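Local structure of pectate lyase (Bacillus, 3VMV) at residues 9-14 against 162-167; 38-43 against 69-74; 177-182 against 194-199; 253-256 against 261-264; 265-268 against 273-276. The protein probably cleaves polygalacturonate (pectate) by eliminative lysis, as a secreted beta-helical catalytic domain of polysaccharide lyase family 1. All coordinates share one frame; numbering follows the deposited sequence.

Contact 1: residues 9-14 against 162-167; sequences SMNGGT and AEYITV
Asn11 holds its CG anti to the backbone N (chi1 -168°), and Tyr164 holds its CG anti to the carbonyl carbon, beside the backbone N. These two torsions lay the Asn11 side chain on one face of the Tyr164 ring. Asn11 CB sits over the middle of the ring, 3.5 Å from its centroid and 6° off the normal, a CH-pi contact. The amide plane of Asn11 is 15° from the ring plane, so the two flat groups stack. Met10 comes in obliquely: its CB is 3.8 Å from Tyr164 CD1. No hydrogen bond crosses the contact. The 9-14 side is shaped by a type I' turn from Met10 to Gly13, closed by Gly13 N to Met10 O at 3.0 Å. An alanine in place of Tyr164 would probably leave Asn11 CB without the face under it and Met10 CB without its neighbour. This is a surface contact. It lays the N-terminal loop, ahead of strand 21-25, on the corner that leads into strand 165-175 of the beta-helix. Met10 also touches Pro301 and Tyr302, and Tyr164 touches Lys193 of strand 192-197.

Contact 2: residues 38-43 against 69-74; sequences RSRSNN and KNHRGK
Ser39 and His71 meet through two hydrogen bonds that share one oxygen. Ser39 OG lies 2.7 Å from His71 ND1, near the plane of the imidazole and at its edge; either atom could be the donor. The same OG accepts from the backbone, His71 N to Ser39 OG, at 3.0 Å and 163°. His71 therefore grips the hydroxyl with both its main chain and its ring. The ring can reach back because His71 CG stands between its own backbone N and carbonyl carbon (chi1 85°). A water adds a bridge: it donates to Ser39 O at 2.8 Å and accepts from Asn70 ND2 at 3.0 Å.

The apolar part is a CH-pi contact. Arg40 CG lies over one face of the His71 ring, 3.5 Å from the centroid. The Arg40 guanidinium is not stacked on the ring; the planes are 63° apart.

Turns shape each side. Ser41 OG donates to Arg38 O at 2.7 Å and accepts from Asn43 N, an ST turn. On the other side a type I turn runs from Asn70 to Gly73. A leucine in place of His71 would probably leave Ser39 OG without its ring partner and Arg40 CG without a flat face beneath it.

The contact joins the C-terminal end of helix 28-40 to the loop between strands 66-68 and 78-85. Arg38 packs on Ile78 and Ile81 of strand 78-85, and Asn70 ND2 also bonds to Glu77 O.

Contact 3: residues 177-182 against 194-199; sequences KTMLVG and ITYHHN
Tyr196 and the pair Met179 and Val181 meet inside the beta-helix, with all the touching residues buried. From CB, the Tyr196 chain leads to CG, which is anti to the carbonyl carbon (chi1 -61°), and this directs the ring at strand 179-181. Along one side of the ring, CD1 is 4.0 Å from Met179 SD. Further out, CE1 comes closer, at 3.5 Å from the same sulfur, and the Met179 methyl CE is also near CE1. The sulfur is 4.5 Å from the ring centroid and 60° off the normal, so this is an oblique Met-aromatic contact. The Met179 chain bends at chi3, which brings CE back beside the ring. At the tip, Tyr196 OH is 3.0 Å from Val181 CG2, a tight approach for a methyl against an oxygen; the methyl lies near the ring plane at the edge.

The hydroxyl is the polar end of an otherwise apolar path. Tyr196 OH donates to a water at 2.7 Å, and this water in turn donates to Leu180 O at 3.0 Å. The water thus ties the ring tip to the backbone of the facing strand and gives the phenol oxygen a partner. Beside the ring, Val181 CG1 and Ile194 CG1 meet at 4.1 Å. No direct hydrogen bond joins the two segments.

The strand segments 179-181 and 194-197 run at 153°, with axes 10.8 Å apart. They are not paired edge to edge; side chains fill the space between two walls of the helix. Tyr196 also packs on Val167 of strand 165-175 and on Val216 and Met218 of strand 215-219, and Met179 packs on Phe172.

Contact 4: residues 253-256 against 261-264; sequences QADP and IKGP
Gln253 O accepts a hydrogen bond from Lys262 N at 2.8 Å, with an N-H...O angle of 159°. It is the one hydrogen bond between the two segments. Next to it, Ala254 and Ile261 form a single beta bridge, with their CA atoms 4.4 Å apart. Neither segment is a regular strand; the backbone of Lys262 also bonds to Gly252.

The Lys262 side chain carries most of the rest. Its CG lies anti to its carbonyl carbon (chi1 -75°), and beyond CG the chain is extended. The methylene groups first run past the same carbonyl: CB and CG are each 3.3 Å from Gln253 O. Further along, Lys262 CE reaches Asp255 OD1 at 3.6 Å, and the two side chains cross at about a right angle. Pro256 CD lies nearby at the margin of this contact.

The charges of Asp255 and Lys262 are close but do not pair. Asp255 OD1 and Lys262 NZ are 4.5 Å apart, beyond a salt bridge, though they probably still attract. Each has its main partner elsewhere. Lys262 NZ forms a salt bridge with Asp228. Asp255 OD2 accepts from Thr258 N and Tyr269 N, which ties the carboxylate to the backbone at Thr258 and, further along the chain, at Tyr269.

Both segments belong to the long loop between strands 245-249 and 265-266, at the surface of the beta-helix. The contact closes the loop on itself. Gly263 and Pro264 then bond through their backbones to Ala230 and Ile231, and Pro264 packs on Phe246 and Val249 of strand 245-249.

Contact 5: residues 265-268 against 273-276; sequences VGWF and STGY
The Trp267 indole has the backbone of Ser273 and Thr274 lying across one face. Thr274 N is 3.6 Å above the ring plane, over its centre. Ser273 C is also on this face, displaced toward the rim, and is 3.4 Å from Trp267 CZ2. Thr274 CA makes a CH-pi contact with the five-membered ring, 3.8 Å from its centroid and 21° off the normal. The Trp267 NE1 bonds to Gly270 O, in the loop between the two segments.

Side chains add less. Thr274 CB is 3.5 Å from Trp267 CE3, and Thr274 OG1 is 3.4 Å from Trp267 CB. The hydroxyl is placed there with OG1 anti to the Thr274 backbone N (chi1 -166°). It donates to Gly275 O at 2.8 Å.

Trp267 also touches Asn232 and Arg234 of strand 231-234, while Ser273 and Thr274 bond through their backbones to Val235 and Gly236. The two segments share no direct hydrogen bond. An aromatic face against a peptide backbone is probably held largely by dispersion and CH-pi attraction. The indole N-H helps fix the ring's rotation through Gly270 O, which probably keeps the face turned to the chain that returns toward strand 276-280.

The contacts spread along the parallel beta-helix. Contact 2 is nested inside the loop closed by contact 1; contacts 3, 4 and 5 follow in chain order. Contacts 1 and 3 touch: their centres are 14 Å apart, and strands 165-175 and 192-197 are neighbours, with Val167 N and Thr195 O 2.8 Å apart in a probable hydrogen bond. Contacts 4 and 5 touch, with centres 11 Å apart, where Phe268 packs on Ile261 and Lys262. Contact 2 lies across the chain's centre from contacts 4 and 5, with about 46 Å between the centres of contacts 2 and 4. Contact 3 is interior; the others join loops and a helix end at the outside of the beta-helix.

Contact 1: residues 9-14 against 162-167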
# COMPACT_ATOMS: atom_id res chain seq x y z
N SER A 9 10.93 -6.14 7.18
CA SER A 9 11.71 -6.81 8.23
C SER A 9 13.21 -6.74 7.97
O SER A 9 14.01 -7.03 8.86
CB SER A 9 11.27 -8.26 8.43
OG SER A 9 11.80 -9.12 7.44
N MET A 10 13.58 -6.38 6.74
CA MET A 10 14.98 -6.30 6.35
C MET A 10 15.50 -4.91 6.66
O MET A 10 14.76 -4.07 7.18
CB MET A 10 15.16 -6.58 4.85
CG MET A 10 14.64 -7.97 4.45
SD MET A 10 14.97 -8.44 2.77
CE MET A 10 16.74 -8.63 2.77
N ASN A 11 16.77 -4.70 6.34
CA ASN A 11 17.40 -3.39 6.50
C ASN A 11 17.25 -2.89 7.92
O ASN A 11 17.04 -1.70 8.15
CB ASN A 11 16.80 -2.39 5.50
CG ASN A 11 17.60 -1.10 5.43
OD1 ASN A 11 18.82 -1.13 5.29
ND2 ASN A 11 16.91 0.04 5.51
N GLY A 12 17.33 -3.81 8.89
CA GLY A 12 17.22 -3.44 10.29
C GLY A 12 15.86 -3.61 10.97
O GLY A 12 15.76 -3.52 12.19
N GLY A 13 14.81 -3.82 10.18
CA GLY A 13 13.49 -4.10 10.71
C GLY A 13 12.64 -2.84 10.88
O GLY A 13 13.12 -1.71 10.66
N THR A 14 11.39 -3.06 11.26
CA THR A 14 10.46 -1.95 11.48
C THR A 14 9.75 -2.11 12.82
O THR A 14 9.01 -3.09 13.06
CB THR A 14 9.42 -1.88 10.33
OG1 THR A 14 10.08 -1.78 9.07
CG2 THR A 14 8.52 -0.69 10.52
N ALA A 162 11.24 4.81 -2.49
CA ALA A 162 10.74 4.17 -1.27
C ALA A 162 11.17 2.71 -1.32
O ALA A 162 11.12 2.08 -2.37
CB ALA A 162 9.20 4.26 -1.24
N GLU A 163 11.57 2.14 -0.18
CA GLU A 163 12.17 0.80 -0.20
C GLU A 163 11.89 0.13 1.13
O GLU A 163 11.85 0.81 2.17
CB GLU A 163 13.70 0.91 -0.37
CG GLU A 163 14.39 -0.38 -0.75
CD GLU A 163 15.84 -0.11 -1.20
OE1 GLU A 163 16.31 1.02 -0.99
OE2 GLU A 163 16.50 -1.01 -1.75
N TYR A 164 11.79 -1.21 1.10
CA TYR A 164 11.64 -2.02 2.31
C TYR A 164 10.28 -1.76 2.95
O TYR A 164 10.19 -1.23 4.07
CB TYR A 164 12.81 -1.82 3.33
CG TYR A 164 14.17 -2.23 2.79
CD1 TYR A 164 14.49 -3.55 2.60
CD2 TYR A 164 15.13 -1.25 2.47
CE1 TYR A 164 15.73 -3.92 2.09
CE2 TYR A 164 16.36 -1.60 1.98
CZ TYR A 164 16.64 -2.93 1.79
OH TYR A 164 17.86 -3.30 1.29
N ILE A 165 9.22 -2.12 2.23
CA ILE A 165 7.86 -1.74 2.62
C ILE A 165 7.03 -3.01 2.65
O ILE A 165 7.14 -3.84 1.73
CB ILE A 165 7.29 -0.78 1.59
CG1 ILE A 165 8.29 0.37 1.37
CG2 ILE A 165 5.89 -0.29 2.02
CD1 ILE A 165 7.88 1.39 0.38
N THR A 166 6.23 -3.19 3.72
CA THR A 166 5.29 -4.31 3.79
C THR A 166 3.89 -3.79 3.97
O THR A 166 3.65 -2.98 4.87
CB THR A 166 5.64 -5.25 4.92
OG1 THR A 166 6.86 -5.93 4.61
CG2 THR A 166 4.56 -6.33 5.11
N VAL A 167 2.99 -4.28 3.13
CA VAL A 167 1.59 -3.91 3.13
C VAL A 167 0.84 -5.21 3.42
O VAL A 167 0.81 -6.11 2.57
CB VAL A 167 1.22 -3.41 1.74
CG1 VAL A 167 -0.28 -3.09 1.61
CG2 VAL A 167 2.07 -2.15 1.43

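Contact 2: residues 38-43 against 69-74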
# COMPACT_ATOMS: atom_id res chain seq x y z
N ARG A 38 7.75 17.43 17.77
CA ARG A 38 8.85 16.51 17.99
C ARG A 38 10.04 16.85 17.09
O ARG A 38 11.19 16.82 17.51
CB ARG A 38 8.43 15.05 17.81
CG ARG A 38 9.57 14.10 18.17
CD ARG A 38 9.23 12.65 17.83
NE ARG A 38 9.20 12.48 16.37
CZ ARG A 38 9.47 11.37 15.73
NH1 ARG A 38 9.72 10.24 16.39
NH2 ARG A 38 9.45 11.40 14.39
N SER A 39 9.74 17.18 15.84
CA SER A 39 10.79 17.45 14.87
C SER A 39 11.65 18.65 15.31
O SER A 39 12.85 18.67 15.05
CB SER A 39 10.17 17.66 13.48
OG SER A 39 11.18 17.78 12.48
N ARG A 40 11.05 19.59 16.02
CA ARG A 40 11.74 20.81 16.45
C ARG A 40 12.41 20.64 17.82
O ARG A 40 13.09 21.54 18.28
CB ARG A 40 10.74 21.97 16.52
CG ARG A 40 10.30 22.46 15.16
CD ARG A 40 9.38 23.67 15.30
NE ARG A 40 8.56 23.86 14.11
CZ ARG A 40 7.25 23.66 14.07
NH1 ARG A 40 6.60 23.28 15.18
NH2 ARG A 40 6.57 23.85 12.95
N SER A 41 12.18 19.49 18.47
CA SER A 41 12.67 19.25 19.83
C SER A 41 14.15 18.88 19.87
O SER A 41 14.79 18.71 18.82
CB SER A 41 11.86 18.11 20.46
OG SER A 41 12.33 16.86 19.99
N ASN A 42 14.68 18.71 21.09
CA ASN A 42 16.08 18.31 21.24
C ASN A 42 16.30 16.84 20.91
O ASN A 42 17.43 16.36 20.88
CB ASN A 42 16.60 18.58 22.66
CG ASN A 42 16.73 20.06 22.95
OD1 ASN A 42 17.16 20.84 22.11
ND2 ASN A 42 16.36 20.44 24.17
N ASN A 43 15.20 16.12 20.68
CA ASN A 43 15.23 14.68 20.52
C ASN A 43 14.24 14.28 19.42
O ASN A 43 13.24 13.61 19.67
CB ASN A 43 14.85 14.01 21.84
CG ASN A 43 15.31 12.57 21.93
OD1 ASN A 43 15.92 12.04 21.00
ND2 ASN A 43 15.04 11.94 23.07
N LYS A 69 6.76 14.26 7.70
CA LYS A 69 7.91 14.86 7.06
C LYS A 69 8.58 15.69 8.13
O LYS A 69 7.92 16.30 8.97
CB LYS A 69 7.45 15.80 5.93
CG LYS A 69 8.59 16.34 5.10
CD LYS A 69 8.10 17.40 4.10
CE LYS A 69 7.29 16.73 2.98
NZ LYS A 69 7.13 17.69 1.85
N ASN A 70 9.90 15.73 8.07
CA ASN A 70 10.65 16.56 8.97
C ASN A 70 10.23 18.01 8.77
O ASN A 70 9.97 18.44 7.65
CB ASN A 70 12.14 16.41 8.64
CG ASN A 70 13.02 17.04 9.71
OD1 ASN A 70 13.15 18.25 9.80
ND2 ASN A 70 13.63 16.20 10.53
N HIS A 71 10.18 18.78 9.85
CA HIS A 71 9.91 20.21 9.71
C HIS A 71 11.04 20.88 8.87
O HIS A 71 10.83 21.91 8.26
CB HIS A 71 9.70 20.86 11.10
CG HIS A 71 10.97 21.28 11.75
ND1 HIS A 71 11.78 20.39 12.41
CD2 HIS A 71 11.58 22.49 11.84
CE1 HIS A 71 12.85 21.02 12.86
NE2 HIS A 71 12.75 22.30 12.53
N ARG A 72 12.26 20.33 8.85
CA ARG A 72 13.33 20.98 8.02
C ARG A 72 13.27 20.49 6.57
O ARG A 72 14.26 20.61 5.81
CB ARG A 72 14.73 20.75 8.57
CG ARG A 72 15.21 21.74 9.68
CD ARG A 72 14.65 23.18 9.58
NE ARG A 72 15.48 24.20 8.90
CZ ARG A 72 15.42 25.49 9.22
NH1 ARG A 72 14.63 25.86 10.23
NH2 ARG A 72 16.15 26.44 8.58
N GLY A 73 12.11 19.96 6.18
CA GLY A 73 11.85 19.54 4.80
C GLY A 73 12.39 18.17 4.46
O GLY A 73 13.12 17.56 5.26
N LYS A 74 12.08 17.70 3.25
CA LYS A 74 12.40 16.33 2.81
C LYS A 74 13.87 15.92 2.71
O LYS A 74 14.18 14.73 2.65
CB LYS A 74 11.68 16.02 1.48
CG LYS A 74 12.28 16.75 0.27
CD LYS A 74 11.63 16.26 -1.04
CE LYS A 74 11.88 17.24 -2.18
NZ LYS A 74 11.34 16.79 -3.50
O HOH W 1 14.49 17.58 13.04

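Contact 3: residues 177-182 against 194-199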
# COMPACT_ATOMS: atom_id res chain seq x y z
N LYS A 177 -8.16 3.57 -9.07
CA LYS A 177 -6.70 3.44 -9.27
C LYS A 177 -6.02 3.02 -7.97
O LYS A 177 -5.62 3.86 -7.15
CB LYS A 177 -6.10 4.74 -9.80
CG LYS A 177 -6.81 5.31 -11.03
CD LYS A 177 -6.16 6.67 -11.46
CE LYS A 177 -6.33 7.76 -10.40
NZ LYS A 177 -5.73 9.04 -10.96
N THR A 178 -5.91 1.71 -7.75
CA THR A 178 -5.69 1.25 -6.37
C THR A 178 -4.30 1.52 -5.78
O THR A 178 -4.20 2.18 -4.74
CB THR A 178 -6.04 -0.24 -6.25
OG1 THR A 178 -7.27 -0.51 -6.95
CG2 THR A 178 -6.27 -0.66 -4.79
N MET A 179 -3.24 1.04 -6.44
CA MET A 179 -1.89 1.11 -5.87
C MET A 179 -0.86 1.30 -6.94
O MET A 179 -0.86 0.60 -7.97
CB MET A 179 -1.55 -0.21 -5.19
CG MET A 179 -2.42 -0.51 -4.00
SD MET A 179 -1.92 -2.01 -3.11
CE MET A 179 -1.99 -3.27 -4.38
N LEU A 180 0.06 2.24 -6.73
CA LEU A 180 1.17 2.46 -7.65
C LEU A 180 2.49 2.08 -6.96
O LEU A 180 2.66 2.30 -5.73
CB LEU A 180 1.19 3.97 -7.99
CG LEU A 180 1.78 4.72 -9.15
CD1 LEU A 180 1.12 4.25 -10.44
CD2 LEU A 180 1.57 6.22 -8.93
N VAL A 181 3.42 1.50 -7.73
CA VAL A 181 4.78 1.33 -7.25
C VAL A 181 5.64 1.88 -8.35
O VAL A 181 5.97 1.17 -9.31
CB VAL A 181 5.09 -0.16 -6.96
CG1 VAL A 181 6.55 -0.34 -6.52
CG2 VAL A 181 4.14 -0.72 -5.91
N GLY A 182 6.07 3.13 -8.20
CA GLY A 182 6.78 3.86 -9.25
C GLY A 182 5.78 4.65 -10.10
O GLY A 182 4.92 4.06 -10.73
N ILE A 194 9.15 -4.38 -2.08
CA ILE A 194 7.80 -4.25 -1.48
C ILE A 194 7.16 -5.64 -1.35
O ILE A 194 7.15 -6.41 -2.31
CB ILE A 194 6.88 -3.44 -2.42
CG1 ILE A 194 7.64 -2.28 -3.10
CG2 ILE A 194 5.57 -3.00 -1.74
CD1 ILE A 194 8.10 -1.18 -2.10
N THR A 195 6.57 -5.92 -0.19
CA THR A 195 5.80 -7.14 0.04
C THR A 195 4.34 -6.76 0.25
O THR A 195 4.05 -5.87 1.07
CB THR A 195 6.30 -7.79 1.35
OG1 THR A 195 7.68 -8.12 1.22
CG2 THR A 195 5.48 -9.07 1.70
N TYR A 196 3.44 -7.50 -0.39
CA TYR A 196 2.02 -7.41 -0.09
C TYR A 196 1.55 -8.79 0.32
O TYR A 196 1.69 -9.74 -0.44
CB TYR A 196 1.23 -7.01 -1.33
CG TYR A 196 1.57 -5.68 -1.94
CD1 TYR A 196 0.83 -4.55 -1.65
CD2 TYR A 196 2.62 -5.55 -2.84
CE1 TYR A 196 1.16 -3.32 -2.25
CE2 TYR A 196 2.94 -4.31 -3.43
CZ TYR A 196 2.18 -3.22 -3.11
OH TYR A 196 2.53 -2.00 -3.70
N HIS A 197 0.97 -8.92 1.51
CA HIS A 197 0.42 -10.21 1.90
C HIS A 197 -0.81 -10.09 2.75
O HIS A 197 -1.00 -9.15 3.52
CB HIS A 197 1.52 -11.10 2.58
CG HIS A 197 1.86 -10.72 3.99
ND1 HIS A 197 1.21 -11.26 5.08
CD2 HIS A 197 2.78 -9.86 4.48
CE1 HIS A 197 1.73 -10.74 6.19
NE2 HIS A 197 2.68 -9.88 5.85
N HIS A 198 -1.71 -11.06 2.57
CA HIS A 198 -2.95 -11.13 3.35
C HIS A 198 -3.83 -9.92 3.24
O HIS A 198 -4.54 -9.59 4.17
CB HIS A 198 -2.65 -11.50 4.81
CG HIS A 198 -2.17 -12.91 4.97
ND1 HIS A 198 -0.82 -13.24 4.96
CD2 HIS A 198 -2.85 -14.07 5.05
CE1 HIS A 198 -0.71 -14.55 5.10
NE2 HIS A 198 -1.92 -15.08 5.17
N ASN A 199 -3.80 -9.26 2.09
CA ASN A 199 -4.76 -8.18 1.86
C ASN A 199 -5.98 -8.68 1.12
O ASN A 199 -5.92 -9.67 0.38
CB ASN A 199 -4.13 -7.06 1.00
CG ASN A 199 -2.87 -6.48 1.63
OD1 ASN A 199 -2.93 -5.71 2.59
ND2 ASN A 199 -1.69 -6.89 1.11
O HOH W 2 1.59 0.54 -3.60

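Contact 4: residues 253-256 against 261-264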
# COMPACT_ATOMS: atom_id res chain seq x y z
N GLN A 253 -10.36 -9.13 -21.96
CA GLN A 253 -10.23 -8.49 -23.27
C GLN A 253 -8.77 -8.15 -23.52
O GLN A 253 -8.02 -7.95 -22.57
CB GLN A 253 -11.09 -7.23 -23.33
CG GLN A 253 -12.59 -7.54 -23.29
CD GLN A 253 -13.02 -8.48 -24.41
OE1 GLN A 253 -13.12 -8.08 -25.58
NE2 GLN A 253 -13.27 -9.74 -24.06
N ALA A 254 -8.34 -8.09 -24.79
CA ALA A 254 -6.96 -7.70 -25.06
C ALA A 254 -6.75 -6.22 -24.80
O ALA A 254 -7.55 -5.39 -25.26
CB ALA A 254 -6.58 -8.06 -26.50
N ASP A 255 -5.70 -5.87 -24.07
CA ASP A 255 -5.38 -4.47 -23.89
C ASP A 255 -5.06 -3.77 -25.21
O ASP A 255 -4.30 -4.29 -26.00
CB ASP A 255 -4.20 -4.32 -22.94
CG ASP A 255 -3.88 -2.87 -22.67
OD1 ASP A 255 -4.79 -2.14 -22.18
OD2 ASP A 255 -2.77 -2.44 -23.01
N PRO A 256 -5.69 -2.61 -25.47
CA PRO A 256 -5.45 -1.99 -26.79
C PRO A 256 -4.01 -1.54 -26.98
O PRO A 256 -3.56 -1.45 -28.12
CB PRO A 256 -6.37 -0.76 -26.77
CG PRO A 256 -7.46 -1.11 -25.80
CD PRO A 256 -6.79 -1.96 -24.74
N ILE A 261 -3.85 -10.05 -22.64
CA ILE A 261 -5.16 -10.38 -22.10
C ILE A 261 -5.36 -9.79 -20.70
O ILE A 261 -4.58 -10.08 -19.81
CB ILE A 261 -5.35 -11.92 -22.03
CG1 ILE A 261 -5.38 -12.49 -23.45
CG2 ILE A 261 -6.61 -12.29 -21.23
CD1 ILE A 261 -5.37 -14.00 -23.49
N LYS A 262 -6.41 -8.99 -20.52
CA LYS A 262 -6.64 -8.31 -19.24
C LYS A 262 -7.07 -9.30 -18.17
O LYS A 262 -8.05 -10.00 -18.33
CB LYS A 262 -7.68 -7.22 -19.40
CG LYS A 262 -7.13 -5.99 -20.11
CD LYS A 262 -8.26 -5.02 -20.40
CE LYS A 262 -7.77 -3.62 -20.70
NZ LYS A 262 -9.02 -2.80 -20.81
N GLY A 263 -6.30 -9.37 -17.09
CA GLY A 263 -6.47 -10.46 -16.14
C GLY A 263 -5.70 -10.18 -14.87
O GLY A 263 -5.46 -9.03 -14.49
N PRO A 264 -5.29 -11.24 -14.17
CA PRO A 264 -4.73 -11.10 -12.82
C PRO A 264 -3.29 -10.57 -12.80
O PRO A 264 -2.87 -9.98 -11.80
CB PRO A 264 -4.82 -12.53 -12.26
CG PRO A 264 -4.74 -13.41 -13.49
CD PRO A 264 -5.45 -12.64 -14.59

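Contact 5: residues 265-268 against 273-276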
# COMPACT_ATOMS: atom_id res chain seq x y z
N VAL A 265 -2.56 -10.83 -13.87
CA VAL A 265 -1.19 -10.34 -14.01
C VAL A 265 -0.86 -10.20 -15.48
O VAL A 265 -1.41 -10.93 -16.31
CB VAL A 265 -0.20 -11.30 -13.26
CG1 VAL A 265 -0.20 -12.68 -13.86
CG2 VAL A 265 1.22 -10.70 -13.19
N GLY A 266 -0.01 -9.23 -15.81
CA GLY A 266 0.47 -9.06 -17.17
C GLY A 266 1.05 -7.67 -17.32
O GLY A 266 1.40 -7.03 -16.32
N TRP A 267 1.13 -7.23 -18.58
CA TRP A 267 1.69 -5.92 -18.89
C TRP A 267 0.59 -5.18 -19.63
O TRP A 267 0.16 -5.65 -20.69
CB TRP A 267 2.92 -6.09 -19.79
CG TRP A 267 3.43 -4.76 -20.32
CD1 TRP A 267 3.35 -3.55 -19.68
CD2 TRP A 267 4.10 -4.51 -21.57
NE1 TRP A 267 3.92 -2.57 -20.45
CE2 TRP A 267 4.39 -3.14 -21.61
CE3 TRP A 267 4.47 -5.32 -22.64
CZ2 TRP A 267 5.03 -2.54 -22.70
CZ3 TRP A 267 5.11 -4.73 -23.72
CH2 TRP A 267 5.39 -3.35 -23.73
N PHE A 268 0.16 -4.04 -19.07
CA PHE A 268 -1.00 -3.30 -19.58
C PHE A 268 -0.74 -1.80 -19.65
O PHE A 268 0.05 -1.25 -18.87
CB PHE A 268 -2.20 -3.53 -18.65
CG PHE A 268 -2.43 -4.97 -18.30
CD1 PHE A 268 -2.87 -5.87 -19.28
CD2 PHE A 268 -2.20 -5.43 -17.02
CE1 PHE A 268 -3.11 -7.21 -18.93
CE2 PHE A 268 -2.44 -6.77 -16.69
CZ PHE A 268 -2.87 -7.64 -17.64
N SER A 273 8.29 -1.06 -22.06
CA SER A 273 8.54 -2.51 -22.11
C SER A 273 7.89 -3.18 -20.91
O SER A 273 7.48 -2.52 -19.96
CB SER A 273 10.04 -2.78 -22.10
OG SER A 273 10.64 -2.26 -20.93
N THR A 274 7.83 -4.51 -20.99
CA THR A 274 7.20 -5.34 -19.98
C THR A 274 8.03 -5.49 -18.71
O THR A 274 9.24 -5.35 -18.70
CB THR A 274 6.94 -6.73 -20.58
OG1 THR A 274 6.05 -7.50 -19.76
CG2 THR A 274 8.27 -7.51 -20.77
N GLY A 275 7.32 -5.86 -17.64
CA GLY A 275 7.97 -6.43 -16.45
C GLY A 275 7.82 -7.94 -16.52
O GLY A 275 7.46 -8.51 -17.56
N TYR A 276 8.13 -8.59 -15.40
CA TYR A 276 8.15 -10.04 -15.33
C TYR A 276 7.32 -10.52 -14.14
O TYR A 276 7.03 -9.74 -13.19
CB TYR A 276 9.59 -10.51 -15.12
CG TYR A 276 10.57 -10.13 -16.19
CD1 TYR A 276 10.81 -10.98 -17.26
CD2 TYR A 276 11.24 -8.92 -16.13
CE1 TYR A 276 11.73 -10.64 -18.23
CE2 TYR A 276 12.15 -8.57 -17.09
CZ TYR A 276 12.38 -9.43 -18.14
OH TYR A 276 13.31 -9.11 -19.12